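Local coordinates for lipid binding protein (Grifola frondosa, PDB 5H0Q) that binds lipids and probably recognises membrane domains in which sphingomyelin and cholesterol occur together, at residues V5-Q10 / K31-R36; E79-H84 / H165-H170; C117-T122 / G152-N157; G186-G189 / Y195-Y198. One frame throughout, in Å; residues are numbered along the deposited sequence.

Contact 1: V5-Q10 / K31-R36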
loop_
_atom_site.group_PDB
_atom_site.type_symbol
_atom_site.label_atom_id
_atom_site.label_comp_id
_atom_site.label_asym_id
_atom_site.label_seq_id
_atom_site.Cartn_x
_atom_site.Cartn_y
_atom_site.Cartn_z
ATOM N N VAL A 5 3.373 -13.980 8.173
ATOM C CA VAL A 5 2.327 -14.815 8.751
ATOM C C VAL A 5 1.168 -13.924 9.168
ATOM O O VAL A 5 1.367 -12.800 9.653
ATOM C CB VAL A 5 2.847 -15.625 9.953
ATOM C CG1 VAL A 5 1.795 -16.624 10.407
ATOM C CG2 VAL A 5 4.132 -16.327 9.612
ATOM N N GLU A 6 -0.050 -14.420 8.981
ATOM C CA GLU A 6 -1.222 -13.667 9.407
ATOM C C GLU A 6 -1.319 -13.621 10.934
ATOM O O GLU A 6 -1.270 -14.652 11.600
ATOM C CB GLU A 6 -2.483 -14.280 8.798
ATOM C CG GLU A 6 -3.757 -13.478 9.108
ATOM C CD GLU A 6 -4.891 -13.780 8.155
ATOM O OE1 GLU A 6 -6.001 -13.285 8.414
ATOM O OE2 GLU A 6 -4.680 -14.488 7.151
ATOM N N ILE A 7 -1.488 -12.417 11.476
ATOM C CA ILE A 7 -1.509 -12.172 12.910
ATOM C C ILE A 7 -2.977 -12.023 13.290
ATOM O O ILE A 7 -3.583 -10.982 13.047
ATOM C CB ILE A 7 -0.679 -10.942 13.284
ATOM C CG1 ILE A 7 0.794 -11.213 12.921
ATOM C CG2 ILE A 7 -0.816 -10.627 14.755
ATOM C CD1 ILE A 7 1.681 -10.024 13.098
ATOM N N ASP A 8 -3.546 -13.107 13.808
ATOM C CA ASP A 8 -4.973 -13.153 14.135
ATOM C C ASP A 8 -5.156 -13.594 15.580
ATOM O O ASP A 8 -4.209 -13.587 16.368
ATOM C CB ASP A 8 -5.703 -14.103 13.187
ATOM C CG ASP A 8 -5.058 -15.474 13.116
ATOM O OD1 ASP A 8 -4.214 -15.821 13.984
ATOM O OD2 ASP A 8 -5.414 -16.240 12.194
ATOM N N GLU A 9 -6.389 -13.957 15.969
ATOM C CA GLU A 9 -6.612 -14.281 17.374
ATOM C C GLU A 9 -5.726 -15.430 17.832
ATOM O O GLU A 9 -5.180 -15.399 18.939
ATOM C CB GLU A 9 -8.094 -14.626 17.628
ATOM C CG GLU A 9 -8.352 -15.082 19.052
ATOM C CD GLU A 9 -9.820 -15.390 19.343
ATOM O OE1 GLU A 9 -10.653 -15.071 18.482
ATOM O OE2 GLU A 9 -10.094 -15.942 20.431
ATOM N N GLN A 10 -5.584 -16.464 17.006
ATOM C CA GLN A 10 -4.822 -17.636 17.428
ATOM C C GLN A 10 -3.347 -17.304 17.635
ATOM O O GLN A 10 -2.699 -17.865 18.525
ATOM C CB GLN A 10 -4.975 -18.755 16.402
ATOM C CG GLN A 10 -6.281 -19.491 16.517
ATOM C CD GLN A 10 -6.371 -20.292 17.801
ATOM O OE1 GLN A 10 -5.432 -20.999 18.169
ATOM N NE2 GLN A 10 -7.496 -20.177 18.496
ATOM N N LYS A 31 -1.722 -3.870 17.084
ATOM C CA LYS A 31 -0.509 -3.496 17.804
ATOM C C LYS A 31 0.588 -4.517 17.566
ATOM O O LYS A 31 1.735 -4.158 17.290
ATOM C CB LYS A 31 -0.798 -3.373 19.296
ATOM C CG LYS A 31 0.443 -3.080 20.145
ATOM C CD LYS A 31 0.097 -3.005 21.622
ATOM C CE LYS A 31 1.353 -2.952 22.480
ATOM N NZ LYS A 31 1.050 -2.875 23.936
ATOM N N VAL A 32 0.246 -5.800 17.633
ATOM C CA VAL A 32 1.243 -6.840 17.407
ATOM C C VAL A 32 1.757 -6.778 15.977
ATOM O O VAL A 32 2.965 -6.841 15.732
ATOM C CB VAL A 32 0.642 -8.212 17.763
ATOM C CG1 VAL A 32 1.638 -9.331 17.477
ATOM C CG2 VAL A 32 0.307 -8.235 19.221
ATOM N N ALA A 33 0.867 -6.596 15.008
ATOM C CA ALA A 33 1.323 -6.511 13.620
ATOM C C ALA A 33 2.291 -5.352 13.431
ATOM O O ALA A 33 3.321 -5.488 12.763
ATOM C CB ALA A 33 0.133 -6.369 12.667
ATOM N N LEU A 34 1.975 -4.196 13.998
ATOM C CA LEU A 34 2.890 -3.071 13.866
ATOM C C LEU A 34 4.217 -3.377 14.545
ATOM O O LEU A 34 5.284 -2.956 14.063
ATOM C CB LEU A 34 2.225 -1.812 14.427
ATOM C CG LEU A 34 2.766 -0.442 14.026
ATOM C CD1 LEU A 34 2.772 -0.295 12.529
ATOM C CD2 LEU A 34 1.932 0.665 14.661
ATOM N N GLN A 35 4.190 -4.174 15.619
ATOM C CA GLN A 35 5.440 -4.558 16.276
ATOM C C GLN A 35 6.257 -5.525 15.424
ATOM O O GLN A 35 7.494 -5.506 15.485
ATOM C CB GLN A 35 5.167 -5.198 17.639
ATOM C CG GLN A 35 4.614 -4.249 18.677
ATOM C CD GLN A 35 4.189 -4.946 19.963
ATOM O OE1 GLN A 35 3.822 -6.124 19.966
ATOM N NE2 GLN A 35 4.236 -4.211 21.068
ATOM N N ARG A 36 5.598 -6.392 14.659
ATOM C CA ARG A 36 6.254 -7.390 13.821
ATOM C C ARG A 36 6.580 -6.876 12.423
ATOM O O ARG A 36 6.989 -7.669 11.562
ATOM C CB ARG A 36 5.382 -8.641 13.706
ATOM C CG ARG A 36 5.114 -9.365 15.033
ATOM C CD ARG A 36 6.216 -10.376 15.343
ATOM N NE ARG A 36 5.871 -11.119 16.556
ATOM C CZ ARG A 36 6.020 -10.645 17.783
ATOM N NH1 ARG A 36 6.533 -9.436 17.966
ATOM N NH2 ARG A 36 5.658 -11.384 18.822
#
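Ile-7 points toward the last turn of the helix ending at Gln-35, and its two branches divide the work. The Ile-7 and Val-32 side chains cross at a slant, CG2 of Ile-7 lying 3.9 Å from CG1 of Val-32. The longer branch takes a different line. CG1 of Ile-7 lies beside the backbone N (chi1 -63°) and the chain then runs on extended (chi2 173°), which carries CD1 up to the helix backbone itself. There CD1 of Ile-7 comes 3.6 Å from CA of Ala-33 and 4.0 Å from its CB. Ala-33 has only its CB, and the methyl settles against the backbone beside it. The same CD1 also touches the aliphatic root of Arg-36, 4.0 Å from its CG. Beyond that atom the arginine bends at chi2 and carries its NE away to the hydroxyl of Tyr-11. Val-32 has further company in Tyr-11 and Leu-12 of helix 9-13, and Leu-12 touches Ile-7 as well. Asp-8, next in the chain, is the N-cap of that helix, its OD1 taking the N-H of Tyr-11. Between the two segments the chemistry is purely apolar: shape and burial of one isoleucine tie them together, while directional bonds such as that from Asn-96 ND2 to the Ile-7 carbonyl fix the backbone from outside.

Contact 2: E79-H84 / H165-H170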
loop_
_atom_site.group_PDB
_atom_site.type_symbol
_atom_site.label_atom_id
_atom_site.label_comp_id
_atom_site.label_asym_id
_atom_site.label_seq_id
_atom_site.Cartn_x
_atom_site.Cartn_y
_atom_site.Cartn_z
ATOM N N GLU A 79 -6.283 0.849 -10.478
ATOM C CA GLU A 79 -6.451 1.741 -11.615
ATOM C C GLU A 79 -5.100 2.290 -12.052
ATOM O O GLU A 79 -4.328 2.766 -11.217
ATOM C CB GLU A 79 -7.409 2.878 -11.241
ATOM C CG GLU A 79 -7.741 3.835 -12.354
ATOM C CD GLU A 79 -8.623 3.232 -13.449
ATOM O OE1 GLU A 79 -9.220 2.158 -13.235
ATOM O OE2 GLU A 79 -8.726 3.853 -14.529
ATOM N N SER A 80 -4.825 2.207 -13.357
ATOM C CA SER A 80 -3.673 2.864 -13.983
ATOM C C SER A 80 -4.118 4.182 -14.587
ATOM O O SER A 80 -4.943 4.196 -15.508
ATOM C CB SER A 80 -3.051 2.011 -15.088
ATOM O OG SER A 80 -2.550 0.799 -14.584
ATOM N N PHE A 81 -3.536 5.277 -14.115
ATOM C CA PHE A 81 -3.754 6.559 -14.763
ATOM C C PHE A 81 -2.741 6.811 -15.870
ATOM O O PHE A 81 -3.097 7.333 -16.933
ATOM C CB PHE A 81 -3.692 7.689 -13.733
ATOM C CG PHE A 81 -4.653 7.526 -12.589
ATOM C CD1 PHE A 81 -6.010 7.494 -12.815
ATOM C CD2 PHE A 81 -4.195 7.431 -11.287
ATOM C CE1 PHE A 81 -6.895 7.355 -11.764
ATOM C CE2 PHE A 81 -5.072 7.292 -10.232
ATOM C CZ PHE A 81 -6.425 7.256 -10.472
ATOM N N ARG A 82 -1.481 6.456 -15.627
ATOM C CA ARG A 82 -0.436 6.458 -16.647
ATOM C C ARG A 82 0.389 5.211 -16.413
ATOM O O ARG A 82 0.772 4.945 -15.277
ATOM C CB ARG A 82 0.458 7.696 -16.528
ATOM C CG ARG A 82 -0.279 8.989 -16.599
ATOM C CD ARG A 82 0.635 10.181 -16.430
ATOM N NE ARG A 82 -0.156 11.401 -16.402
ATOM C CZ ARG A 82 -0.358 12.162 -15.332
ATOM N NH1 ARG A 82 0.190 11.877 -14.171
ATOM N NH2 ARG A 82 -1.124 13.234 -15.430
ATOM N N GLY A 83 0.640 4.442 -17.467
ATOM C CA GLY A 83 1.421 3.231 -17.335
ATOM C C GLY A 83 0.548 2.015 -17.094
ATOM O O GLY A 83 -0.634 1.985 -17.447
ATOM N N HIS A 84 1.144 0.998 -16.478
ATOM C CA HIS A 84 0.466 -0.274 -16.320
ATOM C C HIS A 84 1.125 -1.053 -15.199
ATOM O O HIS A 84 2.280 -0.807 -14.832
ATOM C CB HIS A 84 0.441 -1.077 -17.628
ATOM C CG HIS A 84 1.783 -1.535 -18.100
ATOM N ND1 HIS A 84 2.678 -0.698 -18.730
ATOM C CD2 HIS A 84 2.367 -2.754 -18.067
ATOM C CE1 HIS A 84 3.764 -1.378 -19.049
ATOM N NE2 HIS A 84 3.601 -2.629 -18.657
ATOM N N HIS A 165 -5.683 14.434 -10.335
ATOM C CA HIS A 165 -5.346 15.829 -10.072
ATOM C C HIS A 165 -4.663 15.989 -8.721
ATOM O O HIS A 165 -3.698 16.747 -8.592
ATOM C CB HIS A 165 -6.607 16.700 -10.119
ATOM C CG HIS A 165 -6.389 18.081 -9.586
ATOM N ND1 HIS A 165 -7.068 18.576 -8.494
ATOM C CD2 HIS A 165 -5.540 19.060 -9.976
ATOM C CE1 HIS A 165 -6.658 19.806 -8.245
ATOM N NE2 HIS A 165 -5.733 20.126 -9.132
ATOM N N LEU A 166 -5.158 15.295 -7.696
ATOM C CA LEU A 166 -4.495 15.327 -6.397
ATOM C C LEU A 166 -3.091 14.748 -6.489
ATOM O O LEU A 166 -2.155 15.267 -5.867
ATOM C CB LEU A 166 -5.325 14.563 -5.356
ATOM C CG LEU A 166 -6.667 15.196 -4.954
ATOM C CD1 LEU A 166 -7.359 14.285 -3.933
ATOM C CD2 LEU A 166 -6.447 16.604 -4.407
ATOM N N LEU A 167 -2.922 13.682 -7.278
ATOM C CA LEU A 167 -1.604 13.070 -7.418
ATOM C C LEU A 167 -0.637 13.986 -8.150
ATOM O O LEU A 167 0.548 14.048 -7.794
ATOM C CB LEU A 167 -1.729 11.724 -8.131
ATOM C CG LEU A 167 -2.245 10.583 -7.246
ATOM C CD1 LEU A 167 -2.658 9.356 -8.065
ATOM C CD2 LEU A 167 -1.207 10.185 -6.179
ATOM N N ASP A 168 -1.118 14.705 -9.172
ATOM C CA ASP A 168 -0.236 15.559 -9.964
ATOM C C ASP A 168 0.169 16.811 -9.210
ATOM O O ASP A 168 1.271 17.335 -9.431
ATOM C CB ASP A 168 -0.906 15.959 -11.279
ATOM C CG ASP A 168 -0.992 14.813 -12.263
ATOM O OD1 ASP A 168 -1.664 14.972 -13.303
ATOM O OD2 ASP A 168 -0.389 13.753 -11.989
ATOM N N THR A 169 -0.703 17.313 -8.334
ATOM C CA THR A 169 -0.432 18.544 -7.618
ATOM C C THR A 169 0.066 18.303 -6.206
ATOM O O THR A 169 0.312 19.264 -5.477
ATOM C CB THR A 169 -1.683 19.430 -7.596
ATOM O OG1 THR A 169 -2.741 18.796 -6.864
ATOM C CG2 THR A 169 -2.148 19.725 -9.019
ATOM N N HIS A 170 0.235 17.052 -5.809
ATOM C CA HIS A 170 0.794 16.741 -4.503
ATOM C C HIS A 170 2.194 17.341 -4.396
ATOM O O HIS A 170 2.894 17.545 -5.400
ATOM C CB HIS A 170 0.824 15.215 -4.307
ATOM C CG HIS A 170 0.891 14.774 -2.881
ATOM N ND1 HIS A 170 2.055 14.343 -2.283
ATOM C CD2 HIS A 170 -0.075 14.678 -1.938
ATOM C CE1 HIS A 170 1.806 14.008 -1.029
ATOM N NE2 HIS A 170 0.518 14.194 -0.797
#
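Arg-82 sets out toward Asp-168 with CG beside its own backbone N (chi1 -57°) and then stays extended from CG to NE, so the guanidinium is delivered a full side-chain length from the strand. Asp-168 leaves the helix with CB pointing past the strand segment, but chi1 of -72° swings its carboxylate toward the arginine. The two groups come from opposite directions and meet end-on, with their planes only 18° apart. NH1 of Arg-82 gives a hydrogen bond of 2.9 Å to OD2 of Asp-168, and NH2 of Arg-82 one of 2.8 Å to OD1 of the same carboxylate. Both bonds are almost straight. Each oxygen is met on its syn side and lies in the guanidinium plane, so the pair of bonds also fixes the rotation of the arginine tip. Beside this bridge the Phe-81 ring crosses Leu-167 at roughly a right angle, and CE2 of Phe-81 lies 3.8 Å from CD1 of Leu-167. Phe-81 and Arg-82 form a classic beta bulge opposite Ala-115, consistent with both side chains turning to the helix side. Gln-133 packs against both Arg-82 and Asp-168. The chemistry implies a two-part attachment: a bidentate salt bridge between partly exposed groups, probably favouring the charged forms of both, beside a small apolar contact whose helix partner, Leu-167, is buried.

Contact 3: C117-T122 / G152-N157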
loop_
_atom_site.group_PDB
_atom_site.type_symbol
_atom_site.label_atom_id
_atom_site.label_comp_id
_atom_site.label_asym_id
_atom_site.label_seq_id
_atom_site.Cartn_x
_atom_site.Cartn_y
_atom_site.Cartn_z
ATOM N N CYS A 117 -3.231 3.608 -8.683
ATOM C CA CYS A 117 -3.658 3.429 -7.307
ATOM C C CYS A 117 -4.216 2.036 -7.100
ATOM O O CYS A 117 -4.555 1.321 -8.051
ATOM C CB CYS A 117 -4.689 4.482 -6.925
ATOM S SG CYS A 117 -6.327 4.209 -7.708
ATOM N N ILE A 118 -4.238 1.643 -5.842
ATOM C CA ILE A 118 -4.968 0.473 -5.387
ATOM C C ILE A 118 -5.826 0.937 -4.225
ATOM O O ILE A 118 -5.395 1.777 -3.431
ATOM C CB ILE A 118 -4.043 -0.692 -4.963
ATOM C CG1 ILE A 118 -3.226 -1.155 -6.166
ATOM C CG2 ILE A 118 -4.881 -1.865 -4.456
ATOM C CD1 ILE A 118 -2.406 -2.396 -5.918
ATOM N N VAL A 119 -7.039 0.413 -4.149
ATOM C CA VAL A 119 -7.973 0.719 -3.070
ATOM C C VAL A 119 -8.240 -0.584 -2.340
ATOM O O VAL A 119 -8.701 -1.560 -2.952
ATOM C CB VAL A 119 -9.284 1.333 -3.580
ATOM C CG1 VAL A 119 -10.218 1.571 -2.399
ATOM C CG2 VAL A 119 -9.030 2.622 -4.311
ATOM N N TYR A 120 -7.922 -0.614 -1.051
ATOM C CA TYR A 120 -8.164 -1.779 -0.213
ATOM C C TYR A 120 -9.345 -1.528 0.716
ATOM O O TYR A 120 -9.459 -0.449 1.302
ATOM C CB TYR A 120 -6.938 -2.124 0.646
ATOM C CG TYR A 120 -5.731 -2.624 -0.121
ATOM C CD1 TYR A 120 -5.728 -3.891 -0.680
ATOM C CD2 TYR A 120 -4.628 -1.813 -0.312
ATOM C CE1 TYR A 120 -4.628 -4.346 -1.408
ATOM C CE2 TYR A 120 -3.530 -2.268 -1.024
ATOM C CZ TYR A 120 -3.555 -3.522 -1.570
ATOM O OH TYR A 120 -2.461 -3.942 -2.274
ATOM N N GLY A 121 -10.176 -2.546 0.903
ATOM C CA GLY A 121 -11.283 -2.487 1.845
ATOM C C GLY A 121 -10.950 -3.206 3.138
ATOM O O GLY A 121 -10.295 -4.246 3.132
ATOM N N THR A 122 -11.463 -2.672 4.240
ATOM C CA THR A 122 -11.299 -3.262 5.559
ATOM C C THR A 122 -12.582 -3.948 6.002
ATOM O O THR A 122 -13.649 -3.770 5.424
ATOM C CB THR A 122 -10.917 -2.197 6.588
ATOM O OG1 THR A 122 -12.052 -1.334 6.832
ATOM C CG2 THR A 122 -9.685 -1.398 6.140
ATOM N N GLY A 152 -16.672 2.433 -0.600
ATOM C CA GLY A 152 -17.377 2.926 -1.768
ATOM C C GLY A 152 -17.097 4.368 -2.125
ATOM O O GLY A 152 -17.650 4.867 -3.115
ATOM N N HIS A 153 -16.234 5.050 -1.371
ATOM C CA HIS A 153 -15.956 6.459 -1.631
ATOM C C HIS A 153 -15.450 6.683 -3.051
ATOM O O HIS A 153 -15.787 7.690 -3.684
ATOM C CB HIS A 153 -14.943 6.965 -0.612
ATOM C CG HIS A 153 -14.707 8.438 -0.666
ATOM N ND1 HIS A 153 -13.838 9.023 -1.558
ATOM C CD2 HIS A 153 -15.221 9.446 0.077
ATOM C CE1 HIS A 153 -13.830 10.331 -1.368
ATOM N NE2 HIS A 153 -14.655 10.612 -0.379
ATOM N N TRP A 154 -14.613 5.779 -3.557
ATOM C CA TRP A 154 -14.114 5.884 -4.930
ATOM C C TRP A 154 -14.945 4.928 -5.764
ATOM O O TRP A 154 -15.138 3.791 -5.344
ATOM C CB TRP A 154 -12.596 5.557 -5.029
ATOM C CG TRP A 154 -11.803 6.567 -4.218
ATOM C CD1 TRP A 154 -11.439 7.820 -4.608
ATOM C CD2 TRP A 154 -11.390 6.440 -2.843
ATOM N NE1 TRP A 154 -10.822 8.480 -3.575
ATOM C CE2 TRP A 154 -10.772 7.655 -2.483
ATOM C CE3 TRP A 154 -11.482 5.419 -1.889
ATOM C CZ2 TRP A 154 -10.256 7.882 -1.210
ATOM C CZ3 TRP A 154 -10.956 5.638 -0.638
ATOM C CH2 TRP A 154 -10.368 6.867 -0.300
ATOM N N TRP A 155 -15.426 5.334 -6.938
ATOM C CA TRP A 155 -15.160 6.624 -7.563
ATOM C C TRP A 155 -16.304 7.626 -7.383
ATOM O O TRP A 155 -16.221 8.747 -7.853
ATOM C CB TRP A 155 -14.897 6.424 -9.062
ATOM C CG TRP A 155 -13.776 5.484 -9.329
ATOM C CD1 TRP A 155 -13.860 4.214 -9.818
ATOM C CD2 TRP A 155 -12.392 5.734 -9.101
ATOM N NE1 TRP A 155 -12.610 3.655 -9.901
ATOM C CE2 TRP A 155 -11.691 4.571 -9.468
ATOM C CE3 TRP A 155 -11.676 6.828 -8.612
ATOM C CZ2 TRP A 155 -10.311 4.474 -9.378
ATOM C CZ3 TRP A 155 -10.306 6.726 -8.514
ATOM C CH2 TRP A 155 -9.636 5.560 -8.892
ATOM N N LYS A 156 -17.378 7.244 -6.695
ATOM C CA LYS A 156 -18.560 8.104 -6.695
ATOM C C LYS A 156 -18.287 9.449 -6.017
ATOM O O LYS A 156 -18.764 10.488 -6.482
ATOM C CB LYS A 156 -19.733 7.377 -6.044
ATOM C CG LYS A 156 -19.540 7.000 -4.605
ATOM C CD LYS A 156 -20.862 6.574 -3.966
ATOM C CE LYS A 156 -20.633 5.921 -2.619
ATOM N NZ LYS A 156 -21.897 5.595 -1.935
ATOM N N ASN A 157 -17.515 9.461 -4.935
ATOM C CA ASN A 157 -17.209 10.691 -4.211
ATOM C C ASN A 157 -15.833 11.250 -4.540
ATOM O O ASN A 157 -15.488 12.347 -4.082
ATOM C CB ASN A 157 -17.327 10.449 -2.711
ATOM C CG ASN A 157 -18.749 10.146 -2.298
ATOM O OD1 ASN A 157 -19.688 10.596 -2.941
ATOM N ND2 ASN A 157 -18.915 9.374 -1.243
#
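The Trp-155 indole meets Cys-117 at its edge: SG of the cysteine lies near the ring plane, 3.8 Å from CH2 of Trp-155. Measured to the centroid of the six-membered ring the sulfur is 5.1 Å away and 75° off the normal, a sulfur-aromatic contact of the edge type. A chi1 of 72° on Cys-117 is what turns SG to that edge. One face of this indole carries CB of Trp-154, offset toward the rim. The Trp-154 indole has its neighbour His-153 on one face, with ND1 of His-153 3.5 Å above the ring plane and over its centre, while the Phe-129 ring meets it with the planes at about 40°. Val-119 comes to Trp-154 obliquely, its CG1 4.1 Å from CE3 of the indole. A cis peptide joins Trp-154 to Trp-155, and the two successive indoles reach Val-119 and Cys-117 respectively, two residues apart on the face of the strand turned away from the other sheet. The contact thus lays the short, weakly bonded helical segment about 153-156 against one face of the five-stranded antiparallel sheet. Strand 114-121 lies there between strands 73-80 and 126-134, which offer Ile-77 and Glu-79 to Trp-155 and Asp-127 to Trp-154. From the helix side Met-163 of helix 160-169 touches both tryptophans, and Lys-160 touches Trp-155.

Contact 4: G186-G189 / Y195-Y198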
loop_
_atom_site.group_PDB
_atom_site.type_symbol
_atom_site.label_atom_id
_atom_site.label_comp_id
_atom_site.label_asym_id
_atom_site.label_seq_id
_atom_site.Cartn_x
_atom_site.Cartn_y
_atom_site.Cartn_z
ATOM N N GLY A 186 1.871 6.622 3.510
ATOM C CA GLY A 186 2.621 6.300 2.311
ATOM C C GLY A 186 3.930 7.056 2.276
ATOM O O GLY A 186 4.037 8.169 2.769
ATOM N N SER A 187 4.946 6.415 1.694
ATOM C CA SER A 187 6.208 7.088 1.435
ATOM C C SER A 187 6.763 6.631 0.092
ATOM O O SER A 187 6.527 5.508 -0.349
ATOM C CB SER A 187 7.226 6.804 2.544
ATOM O OG SER A 187 7.543 5.424 2.553
ATOM N N THR A 188 7.529 7.516 -0.549
ATOM C CA THR A 188 8.161 7.212 -1.824
ATOM C C THR A 188 9.553 7.816 -1.833
ATOM O O THR A 188 9.790 8.875 -1.253
ATOM C CB THR A 188 7.353 7.759 -3.017
ATOM O OG1 THR A 188 7.919 7.304 -4.253
ATOM C CG2 THR A 188 7.315 9.240 -3.009
ATOM N N GLY A 189 10.468 7.132 -2.504
ATOM C CA GLY A 189 11.695 7.776 -2.901
ATOM C C GLY A 189 11.426 8.790 -3.991
ATOM O O GLY A 189 10.401 8.752 -4.667
ATOM N N TYR A 195 11.236 3.270 -4.742
ATOM C CA TYR A 195 10.602 2.405 -3.756
ATOM C C TYR A 195 9.452 3.166 -3.132
ATOM O O TYR A 195 9.592 4.337 -2.744
ATOM C CB TYR A 195 11.583 1.984 -2.667
ATOM C CG TYR A 195 12.526 0.855 -3.033
ATOM C CD1 TYR A 195 12.905 -0.082 -2.081
ATOM C CD2 TYR A 195 13.019 0.728 -4.305
ATOM C CE1 TYR A 195 13.772 -1.109 -2.392
ATOM C CE2 TYR A 195 13.905 -0.294 -4.627
ATOM C CZ TYR A 195 14.263 -1.213 -3.671
ATOM O OH TYR A 195 15.133 -2.237 -3.985
ATOM N N VAL A 196 8.318 2.486 -2.995
ATOM C CA VAL A 196 7.140 3.052 -2.347
ATOM C C VAL A 196 6.739 2.092 -1.243
ATOM O O VAL A 196 6.785 0.873 -1.442
ATOM C CB VAL A 196 5.996 3.243 -3.358
ATOM C CG1 VAL A 196 4.710 3.680 -2.651
ATOM C CG2 VAL A 196 6.392 4.242 -4.385
ATOM N N GLU A 197 6.336 2.638 -0.087
ATOM C CA GLU A 197 5.820 1.839 1.021
ATOM C C GLU A 197 4.500 2.423 1.504
ATOM O O GLU A 197 4.402 3.625 1.754
ATOM C CB GLU A 197 6.780 1.783 2.201
ATOM C CG GLU A 197 6.268 0.936 3.405
ATOM C CD GLU A 197 7.223 0.942 4.588
ATOM O OE1 GLU A 197 7.363 2.005 5.212
ATOM O OE2 GLU A 197 7.829 -0.111 4.874
ATOM N N TYR A 198 3.489 1.568 1.626
ATOM C CA TYR A 198 2.229 1.910 2.283
ATOM C C TYR A 198 2.105 1.080 3.550
ATOM O O TYR A 198 2.277 -0.142 3.499
ATOM C CB TYR A 198 1.054 1.612 1.355
ATOM C CG TYR A 198 1.055 2.421 0.101
ATOM C CD1 TYR A 198 0.768 3.781 0.120
ATOM C CD2 TYR A 198 1.407 1.844 -1.116
ATOM C CE1 TYR A 198 0.806 4.542 -1.048
ATOM C CE2 TYR A 198 1.431 2.587 -2.283
ATOM C CZ TYR A 198 1.144 3.932 -2.247
ATOM O OH TYR A 198 1.164 4.691 -3.391
#
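Ser-187 and Glu-197 form a hydrogen-bonded antiparallel pair, joined through the backbone: the Ser-187 N gives to the Glu-197 O at 2.8 Å, and the Glu-197 N returns a bond of 2.9 Å to the Ser-187 O. Two residues on, the Gly-189 N reaches the Tyr-195 O at 2.9 Å. Weaker CA-H...O contacts fill in between, such as the one from CA of Val-196 to the Ser-187 O at 3.2 Å. Side chains add the rest, some against backbone atoms. At the non-hydrogen-bonded pair Thr-188 and Val-196, CG2 of the valine lies 3.4 Å from OG1 of the threonine. Thr-188 OG1, set anti to its own N (chi1 -173°), donates in the carbonyl plane to the Gly-189 O on a lone pair, a local bond where the strand ends. On the same face the Tyr-198 ring leans across its partner glycine, CD1 3.8 Å from CA of Gly-186. Its hydroxyl bonds to the Gly-131 carbonyl. The other face carries Ser-187 and the extended Glu-197, whose OE2 makes salt bridges to Arg-64 and Lys-37. The arrangement is a regular antiparallel beta hairpin, its axes 173° apart, whose second strand also pairs in parallel with strand 60-68. Tyr-198 and Thr-188 face strands of the second sheet, consistent with a beta sandwich of two packed sheets.

How the contacts relate
Contacts 2 and 3 form one continuous patch: their centres are 15 Å apart, contact 3 is nested in the chain loop that contact 2 closes, and they touch directly. Glu-79 O lies 2.9 Å from Cys-117 N, a probable hydrogen bond between neighbouring strands, and CZ of Phe-81 packs 4.0 Å from CH2 of Trp-155. Together they lay two consecutive helices against one sheet. Contact 4 belongs to the other sheet, with nearest atoms about 7 Å from contact 2 and about 6 Å from contact 3. Contact 1 is more remote, its centre 32 Å from that of contact 2 across the middle of the chain.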